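Local atomic coordinates of extracellular invertase (Aspergillus kawachii, PDB entry 5XH8), a protein that probably hydrolyses beta-fructofuranosides such as sucrose and, with high transfructosylation activity, passes fructosyl groups on to build fructooligosaccharides such as 1-kestose. Residues Q153-Y164 against F216-Q224; N92-S101 against L113-I123. One frame throughout, in Å; residues are numbered along the deposited sequence.

Contact 1 of 2, residues Q153-Y164 against F216-Q224; sequences QGPVIPGPPFAY and FQYWEYLGQ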
loop_
_atom_site.group_PDB
_atom_site.type_symbol
_atom_site.label_atom_id
_atom_site.label_comp_id
_atom_site.label_asym_id
_atom_site.label_seq_id
_atom_site.Cartn_x
_atom_site.Cartn_y
_atom_site.Cartn_z
ATOM N N GLN A 153 8.086 -2.832 -7.330
ATOM C CA GLN A 153 7.681 -3.249 -6.021
ATOM C C GLN A 153 6.731 -2.190 -5.471
ATOM O O GLN A 153 6.585 -1.113 -6.049
ATOM C CB GLN A 153 8.886 -3.412 -5.098
ATOM C CG GLN A 153 9.669 -2.121 -4.908
ATOM C CD GLN A 153 10.407 -2.108 -3.615
ATOM O OE1 GLN A 153 11.442 -2.720 -3.506
ATOM N NE2 GLN A 153 9.851 -1.459 -2.611
ATOM N N GLY A 154 6.118 -2.508 -4.339
ATOM C CA GLY A 154 5.208 -1.596 -3.677
ATOM C C GLY A 154 5.902 -0.394 -3.065
ATOM O O GLY A 154 7.141 -0.313 -3.063
ATOM N N PRO A 155 5.103 0.558 -2.547
ATOM C CA PRO A 155 5.657 1.718 -1.866
ATOM C C PRO A 155 6.553 1.323 -0.671
ATOM O O PRO A 155 6.292 0.327 0.028
ATOM C CB PRO A 155 4.427 2.472 -1.366
ATOM C CG PRO A 155 3.309 1.465 -1.365
ATOM C CD PRO A 155 3.631 0.500 -2.467
ATOM N N VAL A 156 7.598 2.108 -0.460
ATOM C CA VAL A 156 8.497 1.904 0.683
ATOM C C VAL A 156 7.915 2.526 1.956
ATOM O O VAL A 156 8.279 2.123 3.074
ATOM C CB VAL A 156 9.929 2.395 0.395
ATOM C CG1 VAL A 156 10.526 1.601 -0.755
ATOM C CG2 VAL A 156 9.990 3.870 0.080
ATOM N N ILE A 157 7.001 3.478 1.789
ATOM C CA ILE A 157 6.219 4.010 2.910
ATOM C C ILE A 157 4.743 3.946 2.498
ATOM O O ILE A 157 4.258 4.886 1.843
ATOM C CB ILE A 157 6.646 5.440 3.325
ATOM C CG1 ILE A 157 8.129 5.486 3.685
ATOM C CG2 ILE A 157 5.786 5.932 4.482
ATOM C CD1 ILE A 157 8.676 6.877 3.940
ATOM N N PRO A 158 4.037 2.839 2.861
ATOM C CA PRO A 158 2.640 2.605 2.409
ATOM C C PRO A 158 1.545 3.441 3.045
ATOM O O PRO A 158 0.387 3.389 2.621
ATOM C CB PRO A 158 2.382 1.116 2.743
ATOM C CG PRO A 158 3.679 0.521 3.133
ATOM C CD PRO A 158 4.609 1.639 3.517
ATOM N N GLY A 159 1.868 4.196 4.064
ATOM C CA GLY A 159 0.891 5.101 4.620
ATOM C C GLY A 159 1.485 5.716 5.846
ATOM O O GLY A 159 2.652 5.433 6.179
ATOM N N PRO A 160 0.697 6.570 6.513
ATOM C CA PRO A 160 1.170 7.257 7.698
ATOM C C PRO A 160 1.216 6.324 8.906
ATOM O O PRO A 160 0.749 5.203 8.815
ATOM C CB PRO A 160 0.141 8.366 7.889
ATOM C CG PRO A 160 -1.092 7.874 7.259
ATOM C CD PRO A 160 -0.678 6.957 6.152
ATOM N N PRO A 161 1.756 6.797 10.035
ATOM C CA PRO A 161 1.788 5.968 11.243
ATOM C C PRO A 161 0.411 5.458 11.637
ATOM O O PRO A 161 -0.621 6.067 11.271
ATOM C CB PRO A 161 2.380 6.903 12.309
ATOM C CG PRO A 161 3.231 7.865 11.519
ATOM C CD PRO A 161 2.474 8.074 10.230
ATOM N N PHE A 162 0.416 4.310 12.307
ATOM C CA PHE A 162 -0.788 3.534 12.591
ATOM C C PHE A 162 -1.956 4.388 13.089
ATOM O O PHE A 162 -1.836 5.099 14.085
ATOM C CB PHE A 162 -0.470 2.439 13.626
ATOM C CG PHE A 162 -1.661 1.580 13.980
ATOM C CD1 PHE A 162 -2.136 0.643 13.078
ATOM C CD2 PHE A 162 -2.327 1.743 15.198
ATOM C CE1 PHE A 162 -3.239 -0.148 13.369
ATOM C CE2 PHE A 162 -3.441 0.960 15.508
ATOM C CZ PHE A 162 -3.892 0.009 14.587
ATOM N N ALA A 163 -3.079 4.315 12.379
ATOM C CA ALA A 163 -4.325 5.008 12.737
ATOM C C ALA A 163 -4.279 6.546 12.746
ATOM O O ALA A 163 -5.225 7.184 13.231
ATOM C CB ALA A 163 -4.876 4.474 14.063
ATOM N N TYR A 164 -3.235 7.156 12.175
ATOM C CA TYR A 164 -3.198 8.622 12.065
ATOM C C TYR A 164 -4.212 9.057 11.016
ATOM O O TYR A 164 -4.250 8.502 9.916
ATOM C CB TYR A 164 -1.804 9.113 11.681
ATOM C CG TYR A 164 -0.807 9.213 12.821
ATOM C CD1 TYR A 164 -0.915 8.416 13.977
ATOM C CD2 TYR A 164 0.271 10.101 12.739
ATOM C CE1 TYR A 164 0.025 8.504 15.008
ATOM C CE2 TYR A 164 1.221 10.191 13.770
ATOM C CZ TYR A 164 1.088 9.398 14.903
ATOM O OH TYR A 164 2.004 9.476 15.941
ATOM N N PHE A 216 17.360 1.813 1.383
ATOM C CA PHE A 216 16.270 2.792 1.308
ATOM C C PHE A 216 14.883 2.164 1.293
ATOM O O PHE A 216 13.887 2.788 0.889
ATOM C CB PHE A 216 16.483 3.715 0.108
ATOM C CG PHE A 216 17.849 4.337 0.076
ATOM C CD1 PHE A 216 18.206 5.268 1.022
ATOM C CD2 PHE A 216 18.789 3.964 -0.884
ATOM C CE1 PHE A 216 19.469 5.847 1.008
ATOM C CE2 PHE A 216 20.057 4.539 -0.905
ATOM C CZ PHE A 216 20.393 5.478 0.049
ATOM N N GLN A 217 14.819 0.922 1.762
ATOM C CA GLN A 217 13.597 0.115 1.725
ATOM C C GLN A 217 12.661 0.504 2.857
ATOM O O GLN A 217 11.445 0.632 2.664
ATOM C CB GLN A 217 13.988 -1.359 1.811
ATOM C CG GLN A 217 12.891 -2.357 1.538
ATOM C CD GLN A 217 12.308 -2.228 0.145
ATOM O OE1 GLN A 217 13.029 -2.085 -0.838
ATOM N NE2 GLN A 217 11.007 -2.250 0.063
ATOM N N TYR A 218 13.243 0.706 4.042
ATOM C CA TYR A 218 12.497 0.928 5.250
ATOM C C TYR A 218 12.893 2.248 5.873
ATOM O O TYR A 218 14.085 2.638 5.875
ATOM C CB TYR A 218 12.698 -0.240 6.225
ATOM C CG TYR A 218 12.178 -1.547 5.693
ATOM C CD1 TYR A 218 10.801 -1.769 5.598
ATOM C CD2 TYR A 218 13.053 -2.573 5.263
ATOM C CE1 TYR A 218 10.297 -2.965 5.078
ATOM C CE2 TYR A 218 12.552 -3.782 4.758
ATOM C CZ TYR A 218 11.160 -3.962 4.669
ATOM O OH TYR A 218 10.601 -5.123 4.172
ATOM N N TRP A 219 11.879 2.933 6.390
ATOM C CA TRP A 219 12.018 4.278 6.920
ATOM C C TRP A 219 11.431 4.322 8.319
ATOM O O TRP A 219 10.219 4.164 8.523
ATOM C CB TRP A 219 11.355 5.299 5.967
ATOM C CG TRP A 219 12.111 5.349 4.687
ATOM C CD1 TRP A 219 11.970 4.507 3.629
ATOM C CD2 TRP A 219 13.182 6.242 4.356
ATOM N NE1 TRP A 219 12.881 4.820 2.649
ATOM C CE2 TRP A 219 13.635 5.885 3.074
ATOM C CE3 TRP A 219 13.817 7.295 5.035
ATOM C CZ2 TRP A 219 14.682 6.547 2.447
ATOM C CZ3 TRP A 219 14.856 7.958 4.408
ATOM C CH2 TRP A 219 15.280 7.589 3.133
ATOM N N GLU A 220 12.312 4.523 9.297
ATOM C CA GLU A 220 11.930 4.496 10.695
ATOM C C GLU A 220 11.275 5.810 11.052
ATOM O O GLU A 220 11.844 6.871 10.815
ATOM C CB GLU A 220 13.169 4.251 11.549
ATOM C CG GLU A 220 12.887 4.214 13.037
ATOM C CD GLU A 220 14.134 3.923 13.867
ATOM O OE1 GLU A 220 15.270 4.012 13.366
ATOM O OE2 GLU A 220 13.956 3.584 15.035
ATOM N N TYR A 221 10.091 5.751 11.644
ATOM C CA TYR A 221 9.352 6.944 12.016
ATOM C C TYR A 221 9.941 7.572 13.287
ATOM O O TYR A 221 10.141 6.872 14.278
ATOM C CB TYR A 221 7.881 6.605 12.246
ATOM C CG TYR A 221 7.024 7.802 12.619
ATOM C CD1 TYR A 221 7.038 8.972 11.846
ATOM C CD2 TYR A 221 6.194 7.765 13.739
ATOM C CE1 TYR A 221 6.245 10.065 12.194
ATOM C CE2 TYR A 221 5.401 8.850 14.090
ATOM C CZ TYR A 221 5.424 9.993 13.310
ATOM O OH TYR A 221 4.647 11.071 13.685
ATOM N N LEU A 222 10.203 8.877 13.249
ATOM C CA LEU A 222 10.798 9.611 14.372
ATOM C C LEU A 222 9.880 10.648 14.993
ATOM O O LEU A 222 10.312 11.458 15.834
ATOM C CB LEU A 222 12.075 10.287 13.913
ATOM C CG LEU A 222 13.153 9.335 13.415
ATOM C CD1 LEU A 222 14.272 10.132 12.796
ATOM C CD2 LEU A 222 13.679 8.426 14.533
ATOM N N GLY A 223 8.616 10.632 14.598
ATOM C CA GLY A 223 7.605 11.495 15.211
ATOM C C GLY A 223 7.311 12.736 14.404
ATOM O O GLY A 223 8.005 13.046 13.420
ATOM N N GLN A 224 6.288 13.460 14.843
ATOM C CA GLN A 224 6.013 14.783 14.316
ATOM C C GLN A 224 7.022 15.788 14.850
ATOM O O GLN A 224 6.731 16.507 15.807
ATOM C CB GLN A 224 4.617 15.231 14.706
ATOM C CG GLN A 224 3.545 14.373 14.074
ATOM C CD GLN A 224 2.215 14.613 14.693
ATOM O OE1 GLN A 224 1.717 13.771 15.453
ATOM N NE2 GLN A 224 1.612 15.749 14.378
HETATM O O HOH W 1 9.157 2.133 5.683
#
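Pro161 lays its CG over one face of the Tyr221 ring. The atom is 3.5 Å from the ring centroid and 11° off the normal, a clear CH-pi contact. The site belongs to the five-bladed beta-propeller of family GH32. The loop that leads from one propeller sheet to the next packs on strand 219-227, an edge strand of that next sheet. The Tyr221 ring is sandwiched, because the backbone N of Gly223 lies over its opposite face. With chi1 at -179°, Tyr221 points its ring away from its own backbone N, and one ring face meets the proline. Pro161 also opens a type II turn, closed by the bond from Tyr164 N to Pro161 O. The turn sets CB of Pro161 over the centre of the Tyr164 ring, while Tyr221 OH meets that ring at its edge, 3.5 Å from CE2. Earlier in both segments, Ile157 crosses Trp219 at about a right angle, with CD1 3.7 Å from Trp219 CB. Val156 brings CG2 to within 4.0 Å of Trp219 NE1. That indole nitrogen donates to Phe216 O, which it meets from above the carbonyl plane. Arg131 of the second subunit hydrogen-bonds to the carbonyl oxygens of both Val156 and Gln217, so the dimer partner also spans this seam. One water bridges the two backbones: it donates to Val156 O at 2.8 Å and accepts from Trp219 N at 2.9 Å.

Contact 2 of 2, residues N92-S101 against L113-I123; sequences NDPVAVFDGS and LLYTSVSYLPI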
loop_
_atom_site.group_PDB
_atom_site.type_symbol
_atom_site.label_atom_id
_atom_site.label_comp_id
_atom_site.label_asym_id
_atom_site.label_seq_id
_atom_site.Cartn_x
_atom_site.Cartn_y
_atom_site.Cartn_z
ATOM N N ASN A 92 1.711 1.460 -8.360
ATOM C CA ASN A 92 1.673 2.249 -7.105
ATOM C C ASN A 92 1.060 3.615 -7.288
ATOM O O ASN A 92 0.568 4.205 -6.310
ATOM C CB ASN A 92 3.055 2.431 -6.523
ATOM C CG ASN A 92 3.779 1.114 -6.252
ATOM O OD1 ASN A 92 3.175 0.027 -6.156
ATOM N ND2 ASN A 92 5.097 1.223 -6.096
ATOM N N ASP A 93 1.117 4.133 -8.519
ATOM C CA ASP A 93 0.673 5.504 -8.825
ATOM C C ASP A 93 -0.297 5.531 -10.021
ATOM O O ASP A 93 -0.067 6.251 -10.991
ATOM C CB ASP A 93 1.880 6.427 -9.064
ATOM C CG ASP A 93 2.872 5.887 -10.090
ATOM O OD1 ASP A 93 2.596 4.874 -10.762
ATOM O OD2 ASP A 93 3.952 6.503 -10.211
ATOM N N PRO A 94 -1.380 4.731 -9.960
ATOM C CA PRO A 94 -2.272 4.653 -11.127
ATOM C C PRO A 94 -2.972 5.981 -11.428
ATOM O O PRO A 94 -3.315 6.225 -12.575
ATOM C CB PRO A 94 -3.292 3.560 -10.717
ATOM C CG PRO A 94 -3.316 3.640 -9.196
ATOM C CD PRO A 94 -1.884 3.950 -8.820
ATOM N N VAL A 95 -3.140 6.860 -10.424
ATOM C CA VAL A 95 -3.900 8.097 -10.610
ATOM C C VAL A 95 -2.978 9.301 -10.825
ATOM O O VAL A 95 -3.230 10.093 -11.720
ATOM C CB VAL A 95 -4.891 8.303 -9.439
ATOM C CG1 VAL A 95 -5.521 9.685 -9.464
ATOM C CG2 VAL A 95 -5.961 7.221 -9.500
ATOM N N ALA A 96 -1.924 9.456 -10.024
ATOM C CA ALA A 96 -1.080 10.643 -10.151
ATOM C C ALA A 96 0.315 10.437 -9.590
ATOM O O ALA A 96 0.543 9.546 -8.736
ATOM C CB ALA A 96 -1.754 11.841 -9.471
ATOM N N VAL A 97 1.230 11.263 -10.089
ATOM C CA VAL A 97 2.563 11.395 -9.553
ATOM C C VAL A 97 2.620 12.757 -8.881
ATOM O O VAL A 97 2.448 13.794 -9.546
ATOM C CB VAL A 97 3.628 11.345 -10.653
ATOM C CG1 VAL A 97 5.013 11.766 -10.113
ATOM C CG2 VAL A 97 3.688 9.954 -11.258
ATOM N N PHE A 98 2.859 12.749 -7.573
ATOM C CA PHE A 98 3.037 13.977 -6.794
ATOM C C PHE A 98 4.540 14.214 -6.560
ATOM O O PHE A 98 5.395 13.512 -7.120
ATOM C CB PHE A 98 2.219 13.889 -5.492
ATOM C CG PHE A 98 0.736 14.243 -5.621
ATOM C CD1 PHE A 98 0.097 14.471 -6.867
ATOM C CD2 PHE A 98 -0.043 14.302 -4.470
ATOM C CE1 PHE A 98 -1.267 14.761 -6.917
ATOM C CE2 PHE A 98 -1.406 14.595 -4.532
ATOM C CZ PHE A 98 -2.014 14.839 -5.746
ATOM N N ASP A 99 4.872 15.225 -5.768
ATOM C CA ASP A 99 6.249 15.662 -5.618
ATOM C C ASP A 99 7.139 14.564 -5.026
ATOM O O ASP A 99 6.681 13.734 -4.253
ATOM C CB ASP A 99 6.334 16.886 -4.676
ATOM C CG ASP A 99 5.688 18.146 -5.248
ATOM O OD1 ASP A 99 5.586 18.251 -6.493
ATOM O OD2 ASP A 99 5.297 19.029 -4.441
ATOM N N GLY A 100 8.420 14.623 -5.365
ATOM C CA GLY A 100 9.432 13.798 -4.749
ATOM C C GLY A 100 10.768 14.512 -4.745
ATOM O O GLY A 100 10.919 15.598 -5.362
ATOM N N SER A 101 11.737 13.887 -4.073
ATOM C CA SER A 101 13.087 14.388 -4.024
ATOM C C SER A 101 14.076 13.253 -4.265
ATOM O O SER A 101 13.720 12.057 -4.191
ATOM C CB SER A 101 13.355 15.086 -2.682
ATOM O OG SER A 101 13.047 14.243 -1.593
ATOM N N LEU A 113 14.893 8.564 -6.695
ATOM C CA LEU A 113 13.732 9.424 -6.411
ATOM C C LEU A 113 12.812 8.751 -5.407
ATOM O O LEU A 113 12.356 7.623 -5.642
ATOM C CB LEU A 113 12.949 9.680 -7.701
ATOM C CG LEU A 113 11.613 10.418 -7.582
ATOM C CD1 LEU A 113 11.819 11.844 -7.157
ATOM C CD2 LEU A 113 10.872 10.352 -8.912
ATOM N N LEU A 114 12.533 9.448 -4.306
ATOM C CA LEU A 114 11.457 9.091 -3.400
ATOM C C LEU A 114 10.323 10.100 -3.632
ATOM O O LEU A 114 10.519 11.299 -3.451
ATOM C CB LEU A 114 11.932 9.140 -1.941
ATOM C CG LEU A 114 10.921 8.757 -0.859
ATOM C CD1 LEU A 114 10.456 7.320 -0.988
ATOM C CD2 LEU A 114 11.509 8.990 0.523
ATOM N N TYR A 115 9.138 9.614 -3.992
ATOM C CA TYR A 115 8.044 10.490 -4.414
ATOM C C TYR A 115 6.693 9.991 -3.961
ATOM O O TYR A 115 6.520 8.794 -3.620
ATOM C CB TYR A 115 8.052 10.639 -5.940
ATOM C CG TYR A 115 7.537 9.430 -6.724
ATOM C CD1 TYR A 115 8.359 8.333 -6.974
ATOM C CD2 TYR A 115 6.239 9.394 -7.212
ATOM C CE1 TYR A 115 7.892 7.235 -7.681
ATOM C CE2 TYR A 115 5.759 8.289 -7.905
ATOM C CZ TYR A 115 6.589 7.212 -8.142
ATOM O OH TYR A 115 6.127 6.139 -8.858
ATOM N N THR A 116 5.725 10.898 -3.969
ATOM C CA THR A 116 4.371 10.530 -3.582
ATOM C C THR A 116 3.628 9.939 -4.776
ATOM O O THR A 116 3.333 10.634 -5.755
ATOM C CB THR A 116 3.576 11.687 -2.968
ATOM O OG1 THR A 116 4.240 12.142 -1.779
ATOM C CG2 THR A 116 2.167 11.208 -2.582
ATOM N N SER A 117 3.323 8.652 -4.645
ATOM C CA SER A 117 2.563 7.867 -5.607
ATOM C C SER A 117 1.074 7.902 -5.197
ATOM O O SER A 117 0.742 7.551 -4.071
ATOM C CB SER A 117 3.122 6.444 -5.650
ATOM O OG SER A 117 3.451 5.941 -4.365
ATOM N N VAL A 118 0.205 8.377 -6.096
ATOM C CA VAL A 118 -1.203 8.630 -5.799
ATOM C C VAL A 118 -2.135 7.575 -6.453
ATOM O O VAL A 118 -2.068 7.300 -7.668
ATOM C CB VAL A 118 -1.605 10.045 -6.209
ATOM C CG1 VAL A 118 -3.099 10.309 -6.000
ATOM C CG2 VAL A 118 -0.773 11.080 -5.454
ATOM N N SER A 119 -2.984 6.975 -5.616
ATOM C CA SER A 119 -3.933 5.935 -6.031
ATOM C C SER A 119 -5.421 6.312 -5.941
ATOM O O SER A 119 -6.267 5.592 -6.492
ATOM C CB SER A 119 -3.692 4.684 -5.210
ATOM O OG SER A 119 -2.381 4.204 -5.389
ATOM N N TYR A 120 -5.743 7.410 -5.256
ATOM C CA TYR A 120 -7.139 7.852 -5.044
ATOM C C TYR A 120 -7.200 9.366 -4.978
ATOM O O TYR A 120 -6.351 9.994 -4.339
ATOM C CB TYR A 120 -7.739 7.300 -3.733
ATOM C CG TYR A 120 -7.838 5.808 -3.748
ATOM C CD1 TYR A 120 -8.917 5.158 -4.362
ATOM C CD2 TYR A 120 -6.826 5.028 -3.196
ATOM C CE1 TYR A 120 -8.966 3.774 -4.430
ATOM C CE2 TYR A 120 -6.858 3.637 -3.280
ATOM C CZ TYR A 120 -7.921 3.016 -3.890
ATOM O OH TYR A 120 -7.954 1.645 -3.948
ATOM N N LEU A 121 -8.216 9.920 -5.630
ATOM C CA LEU A 121 -8.530 11.346 -5.607
ATOM C C LEU A 121 -10.053 11.465 -5.319
ATOM O O LEU A 121 -10.788 10.531 -5.584
ATOM C CB LEU A 121 -8.194 11.977 -6.958
ATOM C CG LEU A 121 -6.723 12.216 -7.294
ATOM C CD1 LEU A 121 -6.593 12.750 -8.721
ATOM C CD2 LEU A 121 -6.091 13.209 -6.324
ATOM N N PRO A 122 -10.531 12.573 -4.750
ATOM C CA PRO A 122 -9.738 13.783 -4.428
ATOM C C PRO A 122 -8.977 13.683 -3.115
ATOM O O PRO A 122 -9.278 12.847 -2.287
ATOM C CB PRO A 122 -10.816 14.871 -4.307
ATOM C CG PRO A 122 -12.013 14.140 -3.817
ATOM C CD PRO A 122 -11.973 12.773 -4.493
ATOM N N ILE A 123 -8.010 14.574 -2.928
ATOM C CA ILE A 123 -7.257 14.663 -1.696
ATOM C C ILE A 123 -7.256 16.139 -1.320
ATOM O O ILE A 123 -6.821 16.989 -2.118
ATOM C CB ILE A 123 -5.786 14.191 -1.900
ATOM C CG1 ILE A 123 -5.718 12.738 -2.426
ATOM C CG2 ILE A 123 -4.976 14.366 -0.624
ATOM C CD1 ILE A 123 -4.383 12.425 -3.065
HETATM O O HOH W 2 6.009 3.416 -8.205
#
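The carbonyl oxygen of Val118 is gripped by two backbone N-H groups, Val95 N at 3.0 Å and Ala96 N at 3.2 Å. This is a classic beta bulge, at the start of the antiparallel hairpin formed by strands 96-103 and 112-118 in one sheet of the GH32 propeller. A second bulge shifts the register between Val97 and Gly100. There Phe98 N donates to Thr116 O, but Thr116 N turns to Asp99 O instead. Gly100 faces Tyr115 with CA atoms only 3.6 Å apart, too close for a side chain on Gly100. Val118 sets CG2 over the centre of the Phe98 ring, 3.5 Å from its centroid. CG of Phe98 lies beside its backbone N (chi1 -82°), which swings the ring over this methyl, and Ile123 CD1 reaches Phe98 CE2 at 4.0 Å. A bound glycerol, probably from the crystallisation liquor, lies close to the Phe98 side chain, and glycerol hydrogen-bonds to Asp99 N and to Ile123 O. On the sheet face that carries Val97 and Ser117, Tyr115 OH donates to Asp93 OD2 at 2.6 Å. The oxygen lies in the plane of the phenol ring at its edge, whereas the hydroxyl meets the carboxylate from above its plane. A water also donates to Tyr115 OH. Asp93 OD1 forms a salt bridge with Lys150. The lysine would probably help keep this carboxylate ionised, consistent with the short bond that Asp93 OD2 accepts.

Overall arrangement
From the N terminus, contact 2 comes first. It closes the short hairpin between strands 96-103 and 112-118, the first two strands of a four-stranded propeller sheet. The chain then runs through strands 134-140 and 149-150, which complete that sheet. Contact 1 opens next, in the loop after them, and closes at strand 219-227, the last strand of the following sheet. The two contacts therefore stand in series and do not cross. Their centres are about 15 Å apart, yet they touch: Asn92 ND2 probably donates to Gln153 O, and Val156 packs on Leu114. Contact 2 pairs neighbouring strands within one sheet, contact 1 ties the loop that leaves it to the next sheet, and both reach the second subunit.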